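Local coordinates for protein spectinomycin 9-adenylyltransferase (Enterococcus faecalis, PDB 6SXJ) that confers resistance to spectinomycin by transferring the adenylyl group of ATP to the 9-hydroxyl of the antibiotic, with release of diphosphate, at residues Gly29-Gly34 / Leu50-Glu55; Glu105-Glu110 / Tyr120-Glu125. All blocks are in the same frame, centred on the assembly; numbering follows the deposited sequence.

Interaction 1 of 2, residues Gly29-Gly34 / Leu50-Glu55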
loop_
_atom_site.group_PDB
_atom_site.type_symbol
_atom_site.label_atom_id
_atom_site.label_comp_id
_atom_site.label_asym_id
_atom_site.label_seq_id
_atom_site.Cartn_x
_atom_site.Cartn_y
_atom_site.Cartn_z
ATOM N N GLY A 29 11.386 -15.312 -0.951
ATOM C CA GLY A 29 11.426 -14.568 0.289
ATOM C C GLY A 29 10.059 -14.019 0.639
ATOM O O GLY A 29 9.248 -13.726 -0.242
ATOM N N THR A 30 9.832 -13.871 1.939
ATOM C CA THR A 30 8.620 -13.251 2.465
ATOM C C THR A 30 9.047 -12.090 3.350
ATOM O O THR A 30 9.748 -12.291 4.346
ATOM C CB THR A 30 7.772 -14.251 3.254
ATOM O OG1 THR A 30 7.664 -15.480 2.524
ATOM C CG2 THR A 30 6.385 -13.692 3.477
ATOM N N TYR A 31 8.632 -10.879 2.985
ATOM C CA TYR A 31 9.009 -9.684 3.722
ATOM C C TYR A 31 7.761 -8.913 4.119
ATOM O O TYR A 31 6.759 -8.915 3.403
ATOM C CB TYR A 31 9.944 -8.784 2.891
ATOM C CG TYR A 31 11.076 -9.549 2.249
ATOM C CD1 TYR A 31 10.897 -10.195 1.038
ATOM C CD2 TYR A 31 12.314 -9.657 2.873
ATOM C CE1 TYR A 31 11.914 -10.916 0.459
ATOM C CE2 TYR A 31 13.344 -10.375 2.291
ATOM C CZ TYR A 31 13.138 -11.003 1.087
ATOM O OH TYR A 31 14.155 -11.726 0.502
ATOM N N MET A 32 7.834 -8.252 5.268
ATOM C CA MET A 32 6.830 -7.287 5.680
ATOM C C MET A 32 7.434 -5.890 5.626
ATOM O O MET A 32 8.639 -5.705 5.823
ATOM C CB MET A 32 6.304 -7.601 7.075
ATOM C CG MET A 32 5.882 -9.038 7.268
ATOM S SD MET A 32 4.702 -9.239 8.644
ATOM C CE MET A 32 5.520 -8.610 10.010
ATOM N N PHE A 33 6.600 -4.908 5.317
ATOM C CA PHE A 33 7.052 -3.530 5.190
ATOM C C PHE A 33 5.912 -2.600 5.587
ATOM O O PHE A 33 4.828 -3.044 5.979
ATOM C CB PHE A 33 7.527 -3.244 3.763
ATOM C CG PHE A 33 6.425 -3.293 2.737
ATOM C CD1 PHE A 33 5.980 -4.506 2.239
ATOM C CD2 PHE A 33 5.841 -2.130 2.271
ATOM C CE1 PHE A 33 4.975 -4.563 1.299
ATOM C CE2 PHE A 33 4.823 -2.175 1.315
ATOM C CZ PHE A 33 4.393 -3.394 0.829
ATOM N N GLY A 34 6.171 -1.303 5.511
ATOM C CA GLY A 34 5.126 -0.326 5.723
ATOM C C GLY A 34 5.052 0.179 7.150
ATOM O O GLY A 34 5.963 0.011 7.967
ATOM N N LEU A 50 5.412 -8.196 1.154
ATOM C CA LEU A 50 6.013 -8.319 -0.166
ATOM C C LEU A 50 6.610 -9.714 -0.289
ATOM O O LEU A 50 7.389 -10.140 0.577
ATOM C CB LEU A 50 7.093 -7.262 -0.398
ATOM C CG LEU A 50 7.685 -7.211 -1.806
ATOM C CD1 LEU A 50 6.666 -6.680 -2.780
ATOM C CD2 LEU A 50 8.922 -6.344 -1.807
ATOM N N VAL A 51 6.224 -10.427 -1.343
ATOM C CA VAL A 51 6.650 -11.802 -1.575
ATOM C C VAL A 51 7.342 -11.869 -2.928
ATOM O O VAL A 51 6.865 -11.289 -3.912
ATOM C CB VAL A 51 5.457 -12.776 -1.521
ATOM C CG1 VAL A 51 5.903 -14.195 -1.854
ATOM C CG2 VAL A 51 4.785 -12.726 -0.163
ATOM N N VAL A 52 8.463 -12.576 -2.980
ATOM C CA VAL A 52 9.261 -12.696 -4.192
ATOM C C VAL A 52 9.333 -14.164 -4.583
ATOM O O VAL A 52 9.606 -15.026 -3.739
ATOM C CB VAL A 52 10.674 -12.117 -4.008
ATOM C CG1 VAL A 52 11.461 -12.228 -5.309
ATOM C CG2 VAL A 52 10.594 -10.669 -3.553
ATOM N N VAL A 53 9.117 -14.434 -5.870
ATOM C CA VAL A 53 9.063 -15.780 -6.417
ATOM C C VAL A 53 9.999 -15.849 -7.617
ATOM O O VAL A 53 10.489 -14.837 -8.115
ATOM C CB VAL A 53 7.631 -16.183 -6.825
ATOM C CG1 VAL A 53 6.747 -16.296 -5.595
ATOM C CG2 VAL A 53 7.058 -15.178 -7.821
ATOM N N SER A 54 10.246 -17.074 -8.074
ATOM C CA SER A 54 11.141 -17.295 -9.201
ATOM C C SER A 54 10.411 -17.262 -10.539
ATOM O O SER A 54 10.900 -16.641 -11.487
ATOM C CB SER A 54 11.858 -18.638 -9.040
ATOM O OG SER A 54 12.993 -18.512 -8.200
ATOM N N GLU A 55 9.261 -17.917 -10.633
ATOM C CA GLU A 55 8.509 -18.061 -11.870
ATOM C C GLU A 55 7.057 -17.680 -11.649
ATOM O O GLU A 55 6.585 -17.621 -10.506
ATOM C CB GLU A 55 8.575 -19.501 -12.399
ATOM C CG GLU A 55 9.970 -19.988 -12.733
ATOM C CD GLU A 55 10.214 -21.400 -12.250
ATOM O OE1 GLU A 55 9.258 -22.207 -12.272
ATOM O OE2 GLU A 55 11.359 -21.699 -11.850
#
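Tyr31 and Leu50 form the tight end of this antiparallel pairing, joined by two backbone bonds: Tyr31 N to Leu50 O at 2.8 Å and Leu50 N to Tyr31 O at 2.7 Å. Two residues along, Gly29 and Val52 make the next hydrogen-bonded pair less evenly. Val52 N reaches Gly29 O at 3.1 Å and nearly straight (169°), whereas the return bond from Gly29 N to Val52 O is weak. Between them sits the non-hydrogen-bonded pair Thr30 and Val51, whose side chains lie side by side, Thr30 CG2 4.1 Å from Val51 CG2, on the face covered by Leu19 of helix 8-23.

Tyr31, Leu50 and Val52 occupy the other face. With CG turned beside its own backbone N (chi1 -48°), the Tyr31 ring lies back alongside Gly29, Tyr31 CE1 standing 3.7 Å from Gly29 CA; OH bonds to Tyr148 O. Phe33 turns a ring edge to Leu50 N, which lies near the ring plane, and Phe33 CE1 is 3.8 Å from Leu50 CB. Helix 130-139 packs on both residues.

Beyond Val53 the close packing gives way: the chain leaves the sheet, Ser54 is partly exposed and Glu55 lies in solvent, while Asn26 OD1 accepts bonds from both of their backbone N atoms. At the other end, strand 27-33 runs into Gly34, N-cap of a short helix, consistent with the Gly-Ser motif of the nucleotidyltransferase fold.

Interaction 2 of 2, residues Glu105-Glu110 / Tyr120-Glu125; sequences EFIYGE and YIPQKE
Apolar packing of a loop proline against a sheet strand joins Pro122 to Phe106 and Ile107 near one margin of the nucleotidyltransferase sheet. Strand 103-108 carries a classic beta bulge here, Glu105 and Phe106 both facing Ile89 of the adjoining strand. The loop 120-125 returns from helix 113-117 and passes beside the bulge before its last residue, Glu125, pairs with Gln104 through the backbone.

At the bulge the contact turns polar, and less certain. The Glu105 carboxylate has a sound partner in Leu57 N, which donates a bond to OE2. Lys124 NZ forms a salt bridge with Glu94 and may also pair with Glu105, whose OE1 is less surely placed in the model.

Pro122 makes the apolar contacts on the loop side. With its CG opposite the backbone N (chi1 173°), Phe106 brings its ring nearer the loop, and the proline ring lies obliquely beside the phenyl, the two side chains pointing the same way. Pro122 CB is 3.9 Å from Phe106 CD1, and Pro122 CG is 3.9 Å from Phe106 CE1. Helix 59-69 supports this cluster through Lys62 and Ile66, both against Phe106, and Lys62 NZ also bonds to Pro122 O. Ile107 CG2 adds a looser touch on Pro122 CB, the two side chains crossing at about a right angle. The backbone of the same residue comes closer: Pro122 CG lies 3.5 Å from Ile107 O, a carbonyl that accepts a hydrogen bond from Tyr116 OH.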
loop_
_atom_site.group_PDB
_atom_site.type_symbol
_atom_site.label_atom_id
_atom_site.label_comp_id
_atom_site.label_asym_id
_atom_site.label_seq_id
_atom_site.Cartn_x
_atom_site.Cartn_y
_atom_site.Cartn_z
ATOM N N GLU A 105 2.892 -9.644 -10.210
ATOM C CA GLU A 105 2.379 -10.972 -10.529
ATOM C C GLU A 105 1.047 -11.283 -9.866
ATOM O O GLU A 105 0.276 -12.093 -10.392
ATOM C CB GLU A 105 3.399 -12.037 -10.103
ATOM C CG GLU A 105 2.869 -13.469 -10.154
ATOM C CD GLU A 105 2.725 -13.974 -11.577
ATOM O OE1 GLU A 105 3.151 -13.263 -12.498
ATOM O OE2 GLU A 105 2.200 -15.083 -11.786
ATOM N N PHE A 106 0.769 -10.688 -8.713
ATOM C CA PHE A 106 -0.400 -11.058 -7.933
ATOM C C PHE A 106 -0.557 -10.045 -6.818
ATOM O O PHE A 106 0.430 -9.511 -6.303
ATOM C CB PHE A 106 -0.263 -12.474 -7.358
ATOM C CG PHE A 106 -1.359 -12.855 -6.403
ATOM C CD1 PHE A 106 -2.550 -13.367 -6.875
ATOM C CD2 PHE A 106 -1.191 -12.708 -5.027
ATOM C CE1 PHE A 106 -3.561 -13.724 -6.005
ATOM C CE2 PHE A 106 -2.202 -13.059 -4.149
ATOM C CZ PHE A 106 -3.389 -13.572 -4.642
ATOM N N ILE A 107 -1.806 -9.786 -6.451
ATOM C CA ILE A 107 -2.107 -8.898 -5.339
ATOM C C ILE A 107 -3.285 -9.478 -4.574
ATOM O O ILE A 107 -4.346 -9.727 -5.160
ATOM C CB ILE A 107 -2.424 -7.468 -5.811
ATOM C CG1 ILE A 107 -2.956 -6.624 -4.649
ATOM C CG2 ILE A 107 -3.429 -7.499 -6.961
ATOM C CD1 ILE A 107 -1.880 -6.229 -3.618
ATOM N N TYR A 108 -3.101 -9.692 -3.269
ATOM C CA TYR A 108 -4.213 -9.840 -2.346
ATOM C C TYR A 108 -4.470 -8.488 -1.700
ATOM O O TYR A 108 -3.542 -7.856 -1.182
ATOM C CB TYR A 108 -3.972 -10.878 -1.242
ATOM C CG TYR A 108 -5.241 -11.048 -0.426
ATOM C CD1 TYR A 108 -6.163 -12.042 -0.733
ATOM C CD2 TYR A 108 -5.550 -10.172 0.606
ATOM C CE1 TYR A 108 -7.343 -12.171 -0.017
ATOM C CE2 TYR A 108 -6.718 -10.296 1.323
ATOM C CZ TYR A 108 -7.617 -11.291 1.003
ATOM O OH TYR A 108 -8.788 -11.404 1.719
ATOM N N GLY A 109 -5.729 -8.055 -1.727
ATOM C CA GLY A 109 -6.140 -6.792 -1.145
ATOM C C GLY A 109 -7.640 -6.771 -0.935
ATOM O O GLY A 109 -8.389 -7.259 -1.789
ATOM N N GLU A 110 -8.096 -6.212 0.187
ATOM C CA GLU A 110 -9.510 -6.292 0.525
ATOM C C GLU A 110 -10.374 -5.410 -0.363
ATOM O O GLU A 110 -11.564 -5.697 -0.510
ATOM C CB GLU A 110 -9.725 -5.917 1.993
ATOM C CG GLU A 110 -9.247 -6.979 2.975
ATOM C CD GLU A 110 -9.953 -8.307 2.795
ATOM O OE1 GLU A 110 -11.157 -8.310 2.455
ATOM O OE2 GLU A 110 -9.298 -9.357 2.969
ATOM N N TYR A 120 -12.924 -12.878 -10.088
ATOM C CA TYR A 120 -11.767 -12.130 -10.547
ATOM C C TYR A 120 -10.487 -12.764 -10.021
ATOM O O TYR A 120 -10.407 -13.205 -8.870
ATOM C CB TYR A 120 -11.846 -10.677 -10.103
ATOM C CG TYR A 120 -10.572 -9.919 -10.399
ATOM C CD1 TYR A 120 -10.259 -9.534 -11.699
ATOM C CD2 TYR A 120 -9.672 -9.598 -9.382
ATOM C CE1 TYR A 120 -9.089 -8.843 -11.981
ATOM C CE2 TYR A 120 -8.503 -8.907 -9.653
ATOM C CZ TYR A 120 -8.221 -8.527 -10.958
ATOM O OH TYR A 120 -7.062 -7.843 -11.253
ATOM N N ILE A 121 -9.474 -12.782 -10.876
ATOM C CA ILE A 121 -8.237 -13.504 -10.625
ATOM C C ILE A 121 -7.092 -12.584 -11.034
ATOM O O ILE A 121 -6.928 -12.311 -12.231
ATOM C CB ILE A 121 -8.229 -14.834 -11.397
ATOM C CG1 ILE A 121 -6.909 -15.569 -11.173
ATOM C CG2 ILE A 121 -8.534 -14.586 -12.879
ATOM C CD1 ILE A 121 -6.905 -16.403 -9.913
ATOM N N PRO A 122 -6.289 -12.072 -10.100
ATOM C CA PRO A 122 -5.224 -11.139 -10.494
ATOM C C PRO A 122 -4.325 -11.731 -11.570
ATOM O O PRO A 122 -3.815 -12.847 -11.443
ATOM C CB PRO A 122 -4.468 -10.887 -9.180
ATOM C CG PRO A 122 -5.522 -11.067 -8.119
ATOM C CD PRO A 122 -6.392 -12.200 -8.629
ATOM N N GLN A 123 -4.161 -10.984 -12.657
ATOM C CA GLN A 123 -3.277 -11.342 -13.753
ATOM C C GLN A 123 -2.066 -10.423 -13.723
ATOM O O GLN A 123 -2.092 -9.354 -13.105
ATOM C CB GLN A 123 -4.001 -11.237 -15.104
ATOM C CG GLN A 123 -5.042 -12.327 -15.309
ATOM C CD GLN A 123 -4.493 -13.719 -15.047
ATOM O OE1 GLN A 123 -3.359 -14.028 -15.414
ATOM N NE2 GLN A 123 -5.290 -14.562 -14.396
ATOM N N LYS A 124 -0.998 -10.849 -14.392
ATOM C CA LYS A 124 0.185 -10.007 -14.496
ATOM C C LYS A 124 -0.224 -8.625 -14.984
ATOM O O LYS A 124 -0.924 -8.493 -15.990
ATOM C CB LYS A 124 1.208 -10.626 -15.450
ATOM C CG LYS A 124 2.425 -9.740 -15.709
ATOM C CD LYS A 124 3.348 -9.649 -14.496
ATOM C CE LYS A 124 3.935 -10.995 -14.091
ATOM N NZ LYS A 124 4.151 -11.918 -15.254
ATOM N N GLU A 125 0.206 -7.594 -14.266
ATOM C CA GLU A 125 -0.148 -6.233 -14.639
ATOM C C GLU A 125 1.009 -5.310 -14.299
ATOM O O GLU A 125 1.939 -5.676 -13.573
ATOM C CB GLU A 125 -1.430 -5.770 -13.936
ATOM C CG GLU A 125 -1.524 -6.208 -12.488
ATOM C CD GLU A 125 -2.646 -5.518 -11.729
ATOM O OE1 GLU A 125 -2.794 -4.283 -11.876
ATOM O OE2 GLU A 125 -3.371 -6.212 -10.974
#

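Followed from the N terminus, the chain meets the two contacts in series. Interaction 1 closes first: strand 27-33 runs out into helix 35-38, and the chain comes back antiparallel as strand 47-53. It then passes through helix 59-69 and strand 85-91 before interaction 2 opens on strand 103-108 and closes, after helix 113-117, with the loop that leads into the edge strand 125-126. Neither contact encloses or crosses the other. Their centres are 14 Å apart and they do not touch, yet both belong to one mixed sheet. Strand 85-91 lies between strands 47-53 and 103-108, linking the inner pair of interaction 1 to the margin held by interaction 2.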